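Local coordinates for protein carboxyvinyl-carboxyphosphonate phosphorylmutase (Bacillus anthracis, PDB 4IQD) that folds as a TIM barrel of the phosphoenolpyruvate phosphomutase family and holds pyruvic acid at several pockets in a two-chain assembly, at residues 35-40 against 244-249; 124-129 against 138-143; 160-165 against 188-193; 167-172 against 195-200. All blocks are in the same frame, centred on the assembly; numbering follows the deposited sequence.

Interaction 1: residues 35-40 against 244-249; sequences GAHDAM and VTSLRV
H37 reaches from the 35-40 turn to the first turn of helix 245-264 and meets S246 there. From its CB the imidazole swings between the backbone N and the carbonyl carbon (chi1 62°), which carries the ring toward the helix. H37 CG stays at the back, 3.9 Å from S246 OG. ND1 does the gripping: H37 ND1 lies 2.7 Å from S246 OG in a hydrogen bond that either atom could donate, with the hydroxyl at the ring edge and close to the ring plane. H37 CE1, the next ring atom, approaches the backbone, 3.7 Å from S246 O. The two faces are also occupied. L247 CB makes a CH-pi contact over one of them, 4.3 Å from the centroid of the H37 ring, while D38 OD1 lies on the opposite one. With an edge bond and a neighbour on each face, the ring has little freedom to turn.

Behind the histidine, S246 OG also lies near G35 O, at 3.4 Å, a weak bond at best. Water 1 makes the firmer link, donating to G35 O at 2.6 Å and accepting from S246 N at 3.0 Å, so it occupies an N-H of the opening helical turn. A59 and S63 of helix 57-63 pack against H37, and G35 shares a backbone hydrogen bond with Y242. This is the closure of a TIM barrel: the loops following its first and last strands, 31-34 and 239-242, are joined beside the pyruvic acid pocket that V244 helps to line.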
loop_
_atom_site.group_PDB
_atom_site.type_symbol
_atom_site.label_atom_id
_atom_site.label_comp_id
_atom_site.label_asym_id
_atom_site.label_seq_id
_atom_site.Cartn_x
_atom_site.Cartn_y
_atom_site.Cartn_z
ATOM N N GLY A 35 -6.687 2.404 -11.746
ATOM C CA GLY A 35 -6.426 2.851 -10.397
ATOM C C GLY A 35 -5.209 2.143 -9.829
ATOM O O GLY A 35 -5.067 0.929 -9.964
ATOM N N ALA A 36 -4.317 2.906 -9.209
ATOM C CA ALA A 36 -3.179 2.332 -8.505
ATOM C C ALA A 36 -3.142 2.895 -7.097
ATOM O O ALA A 36 -2.814 4.062 -6.904
ATOM C CB ALA A 36 -1.885 2.643 -9.236
ATOM N N HIS A 37 -3.489 2.072 -6.114
ATOM C CA HIS A 37 -3.555 2.536 -4.732
ATOM C C HIS A 37 -2.181 2.669 -4.088
ATOM O O HIS A 37 -2.047 3.297 -3.039
ATOM C CB HIS A 37 -4.447 1.624 -3.891
ATOM C CG HIS A 37 -3.949 0.213 -3.789
ATOM N ND1 HIS A 37 -4.181 -0.724 -4.764
ATOM C CD2 HIS A 37 -3.241 -0.410 -2.821
ATOM C CE1 HIS A 37 -3.631 -1.875 -4.410
ATOM N NE2 HIS A 37 -3.055 -1.705 -3.225
ATOM N N ASP A 38 -1.166 2.076 -4.713
ATOM C CA ASP A 38 0.200 2.177 -4.212
ATOM C C ASP A 38 1.236 2.105 -5.336
ATOM O O ASP A 38 0.891 1.866 -6.494
ATOM C CB ASP A 38 0.469 1.118 -3.135
ATOM C CG ASP A 38 0.632 -0.287 -3.701
ATOM O OD1 ASP A 38 0.348 -0.512 -4.895
ATOM O OD2 ASP A 38 1.039 -1.183 -2.933
ATOM N N ALA A 39 2.504 2.294 -4.985
ATOM C CA ALA A 39 3.561 2.364 -5.986
ATOM C C ALA A 39 3.800 1.041 -6.713
ATOM O O ALA A 39 4.167 1.041 -7.884
ATOM C CB ALA A 39 4.849 2.882 -5.370
HETATM N N MSE A 40 3.594 -0.083 -6.033
HETATM C CA MSE A 40 3.775 -1.377 -6.691
HETATM C C MSE A 40 2.723 -1.601 -7.770
HETATM O O MSE A 40 3.047 -2.039 -8.872
HETATM C CB MSE A 40 3.770 -2.536 -5.692
HETATM C CG MSE A 40 3.930 -3.907 -6.349
HETATM SE SE MSE A 40 5.568 -4.065 -7.406
HETATM C CE MSE A 40 5.170 -5.686 -8.389
ATOM N N VAL A 244 -10.799 0.945 -8.484
ATOM C CA VAL A 244 -10.601 0.213 -7.239
ATOM C C VAL A 244 -10.147 -1.226 -7.481
ATOM O O VAL A 244 -9.859 -1.971 -6.544
ATOM C CB VAL A 244 -11.896 0.231 -6.410
ATOM C CG1 VAL A 244 -11.626 -0.158 -4.968
ATOM C CG2 VAL A 244 -12.515 1.614 -6.456
ATOM N N THR A 245 -10.065 -1.593 -8.753
ATOM C CA THR A 245 -9.754 -2.954 -9.157
ATOM C C THR A 245 -8.480 -3.488 -8.508
ATOM O O THR A 245 -8.448 -4.625 -8.047
ATOM C CB THR A 245 -9.598 -3.041 -10.681
ATOM O OG1 THR A 245 -10.617 -2.259 -11.313
ATOM C CG2 THR A 245 -9.703 -4.476 -11.142
ATOM N N SER A 246 -7.444 -2.657 -8.459
ATOM C CA SER A 246 -6.153 -3.068 -7.909
ATOM C C SER A 246 -6.268 -3.551 -6.466
ATOM O O SER A 246 -5.637 -4.531 -6.083
ATOM C CB SER A 246 -5.137 -1.926 -8.000
ATOM O OG SER A 246 -5.498 -0.854 -7.150
ATOM N N LEU A 247 -7.085 -2.869 -5.673
ATOM C CA LEU A 247 -7.254 -3.224 -4.269
ATOM C C LEU A 247 -8.206 -4.403 -4.096
ATOM O O LEU A 247 -8.042 -5.210 -3.180
ATOM C CB LEU A 247 -7.736 -2.015 -3.462
ATOM C CG LEU A 247 -8.027 -2.259 -1.980
ATOM C CD1 LEU A 247 -7.375 -1.194 -1.116
ATOM C CD2 LEU A 247 -9.528 -2.298 -1.736
ATOM N N ARG A 248 -9.195 -4.500 -4.978
ATOM C CA ARG A 248 -10.164 -5.587 -4.919
ATOM C C ARG A 248 -9.498 -6.941 -5.106
ATOM O O ARG A 248 -9.782 -7.883 -4.370
ATOM C CB ARG A 248 -11.249 -5.409 -5.977
ATOM C CG ARG A 248 -12.122 -4.190 -5.785
ATOM C CD ARG A 248 -13.523 -4.482 -6.276
ATOM N NE ARG A 248 -14.257 -3.282 -6.654
ATOM C CZ ARG A 248 -14.980 -2.551 -5.813
ATOM N NH1 ARG A 248 -15.050 -2.891 -4.533
ATOM N NH2 ARG A 248 -15.623 -1.476 -6.253
ATOM N N VAL A 249 -8.617 -7.030 -6.097
ATOM C CA VAL A 249 -7.917 -8.274 -6.396
ATOM C C VAL A 249 -6.843 -8.583 -5.356
ATOM O O VAL A 249 -6.583 -9.747 -5.048
ATOM C CB VAL A 249 -7.284 -8.250 -7.809
ATOM C CG1 VAL A 249 -8.361 -8.229 -8.879
ATOM C CG2 VAL A 249 -6.359 -7.060 -7.967
HETATM O O HOH W 1 -7.345 -0.247 -10.304
#

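Interaction 2: residues 124-129 against 138-143; sequences EDQQLP and KKLVTT
Q126 and L140 face each other as a single beta bridge, their CA atoms 4.4 Å apart, with a backbone hydrogen bond on each side of the pair. V141 N donates to D125 O at 2.8 Å, and Q127 N donates to K139 O over a longer 3.3 Å. The bridge lies just past the end of strand 120-124 and is not continued into a longer ladder.

The side chains fit around it. L140 lays CD2 against Q126 CA at 3.8 Å and brings the same methyl up to D125 OD1. V141 divides its branches: CG2 sits close to D125 O, whereas CG1 meets Q127 CG at 3.6 Å. Q127 and K139 leave their backbones in one direction, flank against flank. Q127 leaves with CG anti to its own nitrogen (chi1 -158°) and then bends at chi2, which lays the amide against the lysine's aliphatic chain; Q127 OE1 ends 3.2 Å from K139 CD but 4.2 Å from K139 NZ, so the touch is with methylene rather than with the ammonium.

The carboxylate of D125 meets L140 only at its methyls; its polar bonds are made outside the two segments. OD2 takes hydrogen bonds from T166 OG1 and Y184 OH, and OD1 is bonded to D167 N, which ties the loop to the end of strand 161-166 and, through Y184, to helix 174-187. Across the two segments, then, the polar work is done by main-chain atoms and the side chains add mostly aliphatic contact; no salt bridge joins them, and the pairing probably depends little on the charge of K139.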
loop_
_atom_site.group_PDB
_atom_site.type_symbol
_atom_site.label_atom_id
_atom_site.label_comp_id
_atom_site.label_asym_id
_atom_site.label_seq_id
_atom_site.Cartn_x
_atom_site.Cartn_y
_atom_site.Cartn_z
ATOM N N GLU A 124 -15.602 17.042 -7.359
ATOM C CA GLU A 124 -17.015 16.701 -7.496
ATOM C C GLU A 124 -17.954 17.708 -6.839
ATOM O O GLU A 124 -17.549 18.474 -5.965
ATOM C CB GLU A 124 -17.276 15.304 -6.932
ATOM C CG GLU A 124 -17.081 15.185 -5.432
ATOM C CD GLU A 124 -17.009 13.741 -4.969
ATOM O OE1 GLU A 124 -17.426 13.454 -3.827
ATOM O OE2 GLU A 124 -16.531 12.889 -5.747
ATOM N N ASP A 125 -19.215 17.690 -7.269
ATOM C CA ASP A 125 -20.227 18.601 -6.737
ATOM C C ASP A 125 -21.025 18.005 -5.580
ATOM O O ASP A 125 -22.017 18.582 -5.145
ATOM C CB ASP A 125 -21.172 19.098 -7.839
ATOM C CG ASP A 125 -21.867 17.968 -8.589
ATOM O OD1 ASP A 125 -21.688 16.788 -8.226
ATOM O OD2 ASP A 125 -22.609 18.274 -9.547
ATOM N N GLN A 126 -20.590 16.852 -5.088
ATOM C CA GLN A 126 -21.191 16.271 -3.898
ATOM C C GLN A 126 -20.992 17.229 -2.741
ATOM O O GLN A 126 -20.025 17.987 -2.715
ATOM C CB GLN A 126 -20.555 14.920 -3.575
ATOM C CG GLN A 126 -21.215 13.738 -4.261
ATOM C CD GLN A 126 -22.253 13.064 -3.385
ATOM O OE1 GLN A 126 -22.388 13.386 -2.204
ATOM N NE2 GLN A 126 -22.991 12.121 -3.959
ATOM N N GLN A 127 -21.917 17.210 -1.791
ATOM C CA GLN A 127 -21.824 18.102 -0.648
ATOM C C GLN A 127 -21.248 17.341 0.534
ATOM O O GLN A 127 -21.813 16.343 0.976
ATOM C CB GLN A 127 -23.196 18.690 -0.316
ATOM C CG GLN A 127 -23.142 19.990 0.466
ATOM C CD GLN A 127 -23.256 19.774 1.956
ATOM O OE1 GLN A 127 -24.354 19.606 2.486
ATOM N NE2 GLN A 127 -22.120 19.776 2.645
ATOM N N LEU A 128 -20.109 17.812 1.030
ATOM C CA LEU A 128 -19.383 17.121 2.087
ATOM C C LEU A 128 -18.890 18.081 3.163
ATOM O O LEU A 128 -18.560 19.229 2.867
ATOM C CB LEU A 128 -18.208 16.339 1.497
ATOM C CG LEU A 128 -18.534 14.907 1.077
ATOM C CD1 LEU A 128 -17.727 14.501 -0.144
ATOM C CD2 LEU A 128 -18.275 13.956 2.236
ATOM N N PRO A 129 -18.848 17.618 4.423
ATOM C CA PRO A 129 -19.293 16.287 4.850
ATOM C C PRO A 129 -20.805 16.233 4.981
ATOM O O PRO A 129 -21.466 17.267 4.894
ATOM C CB PRO A 129 -18.648 16.135 6.224
ATOM C CG PRO A 129 -18.563 17.524 6.736
ATOM C CD PRO A 129 -18.264 18.381 5.539
ATOM N N LYS A 138 -27.112 12.311 -0.305
ATOM C CA LYS A 138 -26.943 12.302 -1.748
ATOM C C LYS A 138 -27.044 13.715 -2.295
ATOM O O LYS A 138 -26.995 13.926 -3.504
ATOM C CB LYS A 138 -28.015 11.426 -2.391
ATOM C CG LYS A 138 -29.422 11.761 -1.921
ATOM C CD LYS A 138 -30.478 10.980 -2.681
ATOM C CE LYS A 138 -31.874 11.363 -2.214
ATOM N NZ LYS A 138 -32.941 10.718 -3.029
ATOM N N LYS A 139 -27.188 14.685 -1.402
ATOM C CA LYS A 139 -27.365 16.065 -1.823
ATOM C C LYS A 139 -26.084 16.623 -2.424
ATOM O O LYS A 139 -24.989 16.151 -2.127
ATOM C CB LYS A 139 -27.820 16.936 -0.657
ATOM C CG LYS A 139 -26.706 17.343 0.276
ATOM C CD LYS A 139 -26.959 18.729 0.838
ATOM C CE LYS A 139 -28.244 18.773 1.649
ATOM N NZ LYS A 139 -28.486 20.124 2.232
ATOM N N LEU A 140 -26.235 17.632 -3.274
ATOM C CA LEU A 140 -25.101 18.243 -3.954
ATOM C C LEU A 140 -25.008 19.710 -3.589
ATOM O O LEU A 140 -25.969 20.295 -3.092
ATOM C CB LEU A 140 -25.272 18.126 -5.463
ATOM C CG LEU A 140 -25.596 16.739 -6.010
ATOM C CD1 LEU A 140 -25.913 16.838 -7.484
ATOM C CD2 LEU A 140 -24.439 15.782 -5.770
ATOM N N VAL A 141 -23.850 20.306 -3.843
ATOM C CA VAL A 141 -23.686 21.737 -3.657
ATOM C C VAL A 141 -24.295 22.440 -4.852
ATOM O O VAL A 141 -24.603 21.806 -5.862
ATOM C CB VAL A 141 -22.208 22.136 -3.565
ATOM C CG1 VAL A 141 -21.528 21.404 -2.422
ATOM C CG2 VAL A 141 -21.497 21.865 -4.886
ATOM N N THR A 142 -24.473 23.749 -4.740
ATOM C CA THR A 142 -25.005 24.518 -5.849
ATOM C C THR A 142 -24.013 24.484 -6.994
ATOM O O THR A 142 -22.829 24.211 -6.797
ATOM C CB THR A 142 -25.257 25.976 -5.463
ATOM O OG1 THR A 142 -24.034 26.567 -5.013
ATOM C CG2 THR A 142 -26.290 26.057 -4.359
ATOM N N THR A 143 -24.507 24.750 -8.194
ATOM C CA THR A 143 -23.658 24.788 -9.369
ATOM C C THR A 143 -22.550 25.818 -9.188
ATOM O O THR A 143 -21.393 25.550 -9.502
ATOM C CB THR A 143 -24.471 25.109 -10.629
ATOM O OG1 THR A 143 -25.535 24.159 -10.762
ATOM C CG2 THR A 143 -23.588 25.046 -11.861
#

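Interaction 3: residues 160-165 against 188-193; sequences LYIVAR and GADAIF
D190 lies across one face of the Y161 ring, its CB 3.6 Å from the ring centroid, with the carboxylate plane turned 34° from the ring. With CG beside its own nitrogen (chi1 -48°), the acid reaches back to the partner strand, where OD2 accepts I162 N at 2.6 Å in an almost straight bond through its anti lone pair. D190 N in turn donates to I162 O at 2.8 Å, so one residue grips both polar backbone atoms of I162.

At the other end R165 extends along F193. R165 CG sits over the phenyl face, 4.0 Å from its centroid, and farther out R165 NH1 approaches F193 CE2 at 3.4 Å, the guanidinium tilted 43° to the ring. Its polar tip is held elsewhere, by D167 and E195, and NH1 makes a weak hydrogen bond to pyruvic acid. Between these ends the strands pair in parallel: A164 N bonds to A191 O and F193 N to A164 O. A164 CB meets A189 CB and I192 CD1, each at 3.9 Å.

This is the strand pair of the beta-alpha-beta unit 161-166, 174-187, 191-194. V163 and F193 look into the barrel toward L215 of strand 215-217, I162 packs outward on helix 143-156, and strand 120-124 bonds along the far edge of 161-166.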
loop_
_atom_site.group_PDB
_atom_site.type_symbol
_atom_site.label_atom_id
_atom_site.label_comp_id
_atom_site.label_asym_id
_atom_site.label_seq_id
_atom_site.Cartn_x
_atom_site.Cartn_y
_atom_site.Cartn_z
ATOM N N LEU A 160 -2.769 22.551 -14.266
ATOM C CA LEU A 160 -3.472 21.367 -13.793
ATOM C C LEU A 160 -4.708 21.066 -14.637
ATOM O O LEU A 160 -5.614 21.891 -14.744
ATOM C CB LEU A 160 -3.874 21.556 -12.331
ATOM C CG LEU A 160 -3.771 20.345 -11.407
ATOM C CD1 LEU A 160 -2.377 19.731 -11.468
ATOM C CD2 LEU A 160 -4.106 20.757 -9.988
ATOM N N TYR A 161 -4.733 19.880 -15.234
ATOM C CA TYR A 161 -5.872 19.432 -16.023
ATOM C C TYR A 161 -7.005 19.109 -15.064
ATOM O O TYR A 161 -6.800 18.426 -14.065
ATOM C CB TYR A 161 -5.478 18.193 -16.823
ATOM C CG TYR A 161 -6.434 17.790 -17.924
ATOM C CD1 TYR A 161 -6.288 18.288 -19.215
ATOM C CD2 TYR A 161 -7.456 16.884 -17.683
ATOM C CE1 TYR A 161 -7.147 17.910 -20.229
ATOM C CE2 TYR A 161 -8.319 16.499 -18.690
ATOM C CZ TYR A 161 -8.161 17.015 -19.960
ATOM O OH TYR A 161 -9.019 16.630 -20.962
ATOM N N ILE A 162 -8.198 19.616 -15.347
ATOM C CA ILE A 162 -9.303 19.436 -14.419
ATOM C C ILE A 162 -10.403 18.555 -14.967
ATOM O O ILE A 162 -10.981 18.842 -16.015
ATOM C CB ILE A 162 -9.954 20.764 -14.042
ATOM C CG1 ILE A 162 -8.915 21.738 -13.497
ATOM C CG2 ILE A 162 -11.045 20.522 -13.020
ATOM C CD1 ILE A 162 -9.488 23.092 -13.170
ATOM N N VAL A 163 -10.699 17.485 -14.242
ATOM C CA VAL A 163 -11.870 16.675 -14.527
ATOM C C VAL A 163 -12.927 16.966 -13.469
ATOM O O VAL A 163 -12.650 16.896 -12.275
ATOM C CB VAL A 163 -11.533 15.173 -14.530
ATOM C CG1 VAL A 163 -12.797 14.343 -14.666
ATOM C CG2 VAL A 163 -10.552 14.853 -15.649
ATOM N N ALA A 164 -14.135 17.311 -13.908
ATOM C CA ALA A 164 -15.215 17.625 -12.980
ATOM C C ALA A 164 -16.258 16.513 -12.921
ATOM O O ALA A 164 -16.820 16.117 -13.942
ATOM C CB ALA A 164 -15.867 18.950 -13.350
ATOM N N ARG A 165 -16.513 16.011 -11.719
ATOM C CA ARG A 165 -17.504 14.962 -11.530
ATOM C C ARG A 165 -18.831 15.541 -11.074
ATOM O O ARG A 165 -18.871 16.423 -10.220
ATOM C CB ARG A 165 -17.022 13.942 -10.502
ATOM C CG ARG A 165 -18.024 12.832 -10.246
ATOM C CD ARG A 165 -17.757 12.134 -8.933
ATOM N NE ARG A 165 -18.686 11.034 -8.709
ATOM C CZ ARG A 165 -18.311 9.789 -8.438
ATOM N NH1 ARG A 165 -17.024 9.489 -8.346
ATOM N NH2 ARG A 165 -19.223 8.847 -8.248
ATOM N N GLY A 188 -13.787 26.251 -16.290
ATOM C CA GLY A 188 -12.401 25.887 -16.506
ATOM C C GLY A 188 -12.127 24.401 -16.585
ATOM O O GLY A 188 -11.012 23.999 -16.906
ATOM N N ALA A 189 -13.128 23.582 -16.288
ATOM C CA ALA A 189 -12.946 22.136 -16.347
ATOM C C ALA A 189 -12.644 21.697 -17.776
ATOM O O ALA A 189 -13.213 22.228 -18.727
ATOM C CB ALA A 189 -14.170 21.414 -15.807
ATOM N N ASP A 190 -11.734 20.739 -17.919
ATOM C CA ASP A 190 -11.287 20.291 -19.233
ATOM C C ASP A 190 -11.994 19.010 -19.661
ATOM O O ASP A 190 -11.928 18.612 -20.824
ATOM C CB ASP A 190 -9.775 20.069 -19.225
ATOM C CG ASP A 190 -9.021 21.226 -18.602
ATOM O OD1 ASP A 190 -8.996 22.316 -19.207
ATOM O OD2 ASP A 190 -8.447 21.044 -17.508
ATOM N N ALA A 191 -12.673 18.371 -18.713
ATOM C CA ALA A 191 -13.327 17.090 -18.959
ATOM C C ALA A 191 -14.435 16.840 -17.943
ATOM O O ALA A 191 -14.409 17.393 -16.844
ATOM C CB ALA A 191 -12.302 15.962 -18.913
ATOM N N ILE A 192 -15.401 16.001 -18.308
ATOM C CA ILE A 192 -16.519 15.699 -17.416
ATOM C C ILE A 192 -16.659 14.209 -17.078
ATOM O O ILE A 192 -16.551 13.345 -17.946
ATOM C CB ILE A 192 -17.857 16.232 -17.975
ATOM C CG1 ILE A 192 -17.797 17.748 -18.150
ATOM C CG2 ILE A 192 -19.001 15.886 -17.047
ATOM C CD1 ILE A 192 -17.630 18.507 -16.849
ATOM N N PHE A 193 -16.890 13.939 -15.796
ATOM C CA PHE A 193 -17.184 12.612 -15.276
ATOM C C PHE A 193 -18.662 12.637 -14.873
ATOM O O PHE A 193 -19.003 13.105 -13.788
ATOM C CB PHE A 193 -16.263 12.359 -14.069
ATOM C CG PHE A 193 -16.504 11.058 -13.322
ATOM C CD1 PHE A 193 -17.542 10.194 -13.635
ATOM C CD2 PHE A 193 -15.663 10.717 -12.275
ATOM C CE1 PHE A 193 -17.736 9.032 -12.918
ATOM C CE2 PHE A 193 -15.848 9.551 -11.561
ATOM C CZ PHE A 193 -16.885 8.712 -11.881
HETATM O O HOH W 2 -6.435 23.257 -17.027
#

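Interaction 4: residues 167-172 against 195-200; sequences DARGVE and EALQSE
D167 meets E195 where two loops of the TIM barrel, following strands 161-166 and 191-194, come together. OD1 of D167 lies 3.2 Å from E195 CG, a carboxylate oxygen against a methylene. The two acids cross obliquely, and their charged ends are shared out on R165, whose NE pairs with D167 OD2 and whose NH2 pairs with E195 OE1; that arginine probably offsets the like charges.

R169 comes next. With chi1 at 175°, R169 CG stands opposite its backbone N and passes 3.3 Å from A196 O and 4.0 Å from L197 CD2, before the chain bends at chi2. The guanidinium then stacks on the Q198 amide, planes 26° apart, with Q198 NE2 over its face. R169 NH2 is 3.2 Å from Q198 OE1, yet the angle is too poor for a hydrogen bond; this nitrogen finds its salt bridge with E202, and R169 also touches a pyruvic acid.

Two waters join the backbones, both donating to E195 O. Water 4 accepts from R169 N and donates to E195 O at 2.9 Å. One residue on, water 3 accepts from G170 N at 3.0 Å, donates to E195 O at 3.0 Å and also gives a weak bond to D167 O.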
loop_
_atom_site.group_PDB
_atom_site.type_symbol
_atom_site.label_atom_id
_atom_site.label_comp_id
_atom_site.label_asym_id
_atom_site.label_seq_id
_atom_site.Cartn_x
_atom_site.Cartn_y
_atom_site.Cartn_z
ATOM N N ASP A 167 -22.798 14.248 -9.765
ATOM C CA ASP A 167 -23.711 13.168 -9.409
ATOM C C ASP A 167 -25.157 13.590 -9.620
ATOM O O ASP A 167 -26.067 13.026 -9.018
ATOM C CB ASP A 167 -23.504 12.741 -7.954
ATOM C CG ASP A 167 -22.259 11.898 -7.764
ATOM O OD1 ASP A 167 -22.381 10.658 -7.733
ATOM O OD2 ASP A 167 -21.159 12.476 -7.645
ATOM N N ALA A 168 -25.356 14.574 -10.494
ATOM C CA ALA A 168 -26.663 15.210 -10.678
ATOM C C ALA A 168 -27.689 14.379 -11.447
ATOM O O ALA A 168 -28.884 14.629 -11.338
ATOM C CB ALA A 168 -26.500 16.578 -11.329
ATOM N N ARG A 169 -27.231 13.402 -12.222
ATOM C CA ARG A 169 -28.146 12.551 -12.977
ATOM C C ARG A 169 -29.138 11.824 -12.074
ATOM O O ARG A 169 -30.354 11.926 -12.259
ATOM C CB ARG A 169 -27.375 11.529 -13.810
ATOM C CG ARG A 169 -28.268 10.529 -14.527
ATOM C CD ARG A 169 -29.234 11.246 -15.443
ATOM N NE ARG A 169 -30.212 10.356 -16.059
ATOM C CZ ARG A 169 -31.376 10.027 -15.509
ATOM N NH1 ARG A 169 -31.709 10.498 -14.316
ATOM N NH2 ARG A 169 -32.204 9.218 -16.151
ATOM N N GLY A 170 -28.617 11.103 -11.090
ATOM C CA GLY A 170 -29.440 10.245 -10.260
ATOM C C GLY A 170 -30.196 10.949 -9.151
ATOM O O GLY A 170 -30.943 10.313 -8.409
ATOM N N VAL A 171 -30.013 12.258 -9.033
ATOM C CA VAL A 171 -30.676 13.005 -7.970
ATOM C C VAL A 171 -31.521 14.170 -8.499
ATOM O O VAL A 171 -32.541 14.527 -7.908
ATOM C CB VAL A 171 -29.663 13.490 -6.909
ATOM C CG1 VAL A 171 -28.700 14.496 -7.506
ATOM C CG2 VAL A 171 -30.384 14.074 -5.704
ATOM N N GLU A 172 -31.114 14.736 -9.632
ATOM C CA GLU A 172 -31.825 15.869 -10.214
ATOM C C GLU A 172 -32.356 15.600 -11.618
ATOM O O GLU A 172 -33.383 16.150 -12.012
ATOM C CB GLU A 172 -30.928 17.102 -10.240
ATOM C CG GLU A 172 -30.510 17.597 -8.875
ATOM C CD GLU A 172 -29.513 18.728 -8.957
ATOM O OE1 GLU A 172 -29.210 19.175 -10.082
ATOM O OE2 GLU A 172 -29.029 19.168 -7.897
ATOM N N GLU A 195 -21.421 10.794 -13.452
ATOM C CA GLU A 195 -21.706 9.588 -12.686
ATOM C C GLU A 195 -23.084 9.001 -12.976
ATOM O O GLU A 195 -24.103 9.696 -12.928
ATOM C CB GLU A 195 -21.541 9.839 -11.185
ATOM C CG GLU A 195 -22.144 8.748 -10.299
ATOM C CD GLU A 195 -21.354 7.448 -10.313
ATOM O OE1 GLU A 195 -20.235 7.426 -10.866
ATOM O OE2 GLU A 195 -21.852 6.446 -9.757
ATOM N N ALA A 196 -23.089 7.711 -13.291
ATOM C CA ALA A 196 -24.314 6.941 -13.436
ATOM C C ALA A 196 -25.300 7.522 -14.437
ATOM O O ALA A 196 -26.449 7.788 -14.088
ATOM C CB ALA A 196 -24.986 6.753 -12.079
ATOM N N LEU A 197 -24.856 7.733 -15.670
ATOM C CA LEU A 197 -25.805 7.917 -16.756
ATOM C C LEU A 197 -26.373 6.530 -17.014
ATOM O O LEU A 197 -25.708 5.532 -16.758
ATOM C CB LEU A 197 -25.134 8.480 -18.001
ATOM C CG LEU A 197 -24.543 9.883 -17.910
ATOM C CD1 LEU A 197 -23.886 10.232 -19.231
ATOM C CD2 LEU A 197 -25.613 10.896 -17.554
ATOM N N GLN A 198 -27.603 6.459 -17.507
ATOM C CA GLN A 198 -28.365 5.220 -17.382
ATOM C C GLN A 198 -28.553 4.368 -18.637
ATOM O O GLN A 198 -29.211 3.329 -18.578
ATOM C CB GLN A 198 -29.715 5.510 -16.720
ATOM C CG GLN A 198 -29.569 6.052 -15.306
ATOM C CD GLN A 198 -30.882 6.487 -14.702
ATOM O OE1 GLN A 198 -31.950 6.133 -15.194
ATOM N NE2 GLN A 198 -30.810 7.260 -13.627
ATOM N N SER A 199 -27.974 4.782 -19.760
ATOM C CA SER A 199 -28.141 4.024 -20.996
ATOM C C SER A 199 -27.220 4.476 -22.113
ATOM O O SER A 199 -26.576 5.518 -22.024
ATOM C CB SER A 199 -29.581 4.127 -21.494
ATOM O OG SER A 199 -29.876 5.451 -21.897
ATOM N N GLU A 200 -27.187 3.677 -23.174
ATOM C CA GLU A 200 -26.481 4.037 -24.390
ATOM C C GLU A 200 -26.909 5.399 -24.930
ATOM O O GLU A 200 -26.069 6.226 -25.288
ATOM C CB GLU A 200 -26.624 2.937 -25.458
ATOM C CG GLU A 200 -26.096 3.318 -26.849
ATOM C CD GLU A 200 -25.382 2.171 -27.562
ATOM O OE1 GLU A 200 -25.043 2.329 -28.755
ATOM O OE2 GLU A 200 -25.152 1.117 -26.933
HETATM O O HOH W 3 -25.669 10.663 -10.508
HETATM O O HOH W 4 -24.351 12.595 -13.193
#

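In the fold
Interaction 1 opens first and closes last: the turn after strand 31-34 waits until 244-249 to be met, and the other three contacts nest inside that long loop. Interaction 2 closes a short excursion between strand 120-124 and helix 143-156, finishing before the next pair begins. Interactions 3 and 4 then cross, their segments alternating along the chain: 160-165, 167-172, 188-193, 195-200; one joins two neighbouring strands and the other the loops that follow them. D125 of interaction 2 probably hydrogen-bonds through its N to R165 O of interaction 3, and L140 packs on V171 of interaction 4. Interaction 1 stands apart, its nearest atoms about 9 Å from interaction 3, on the opposite side of the chain's centre.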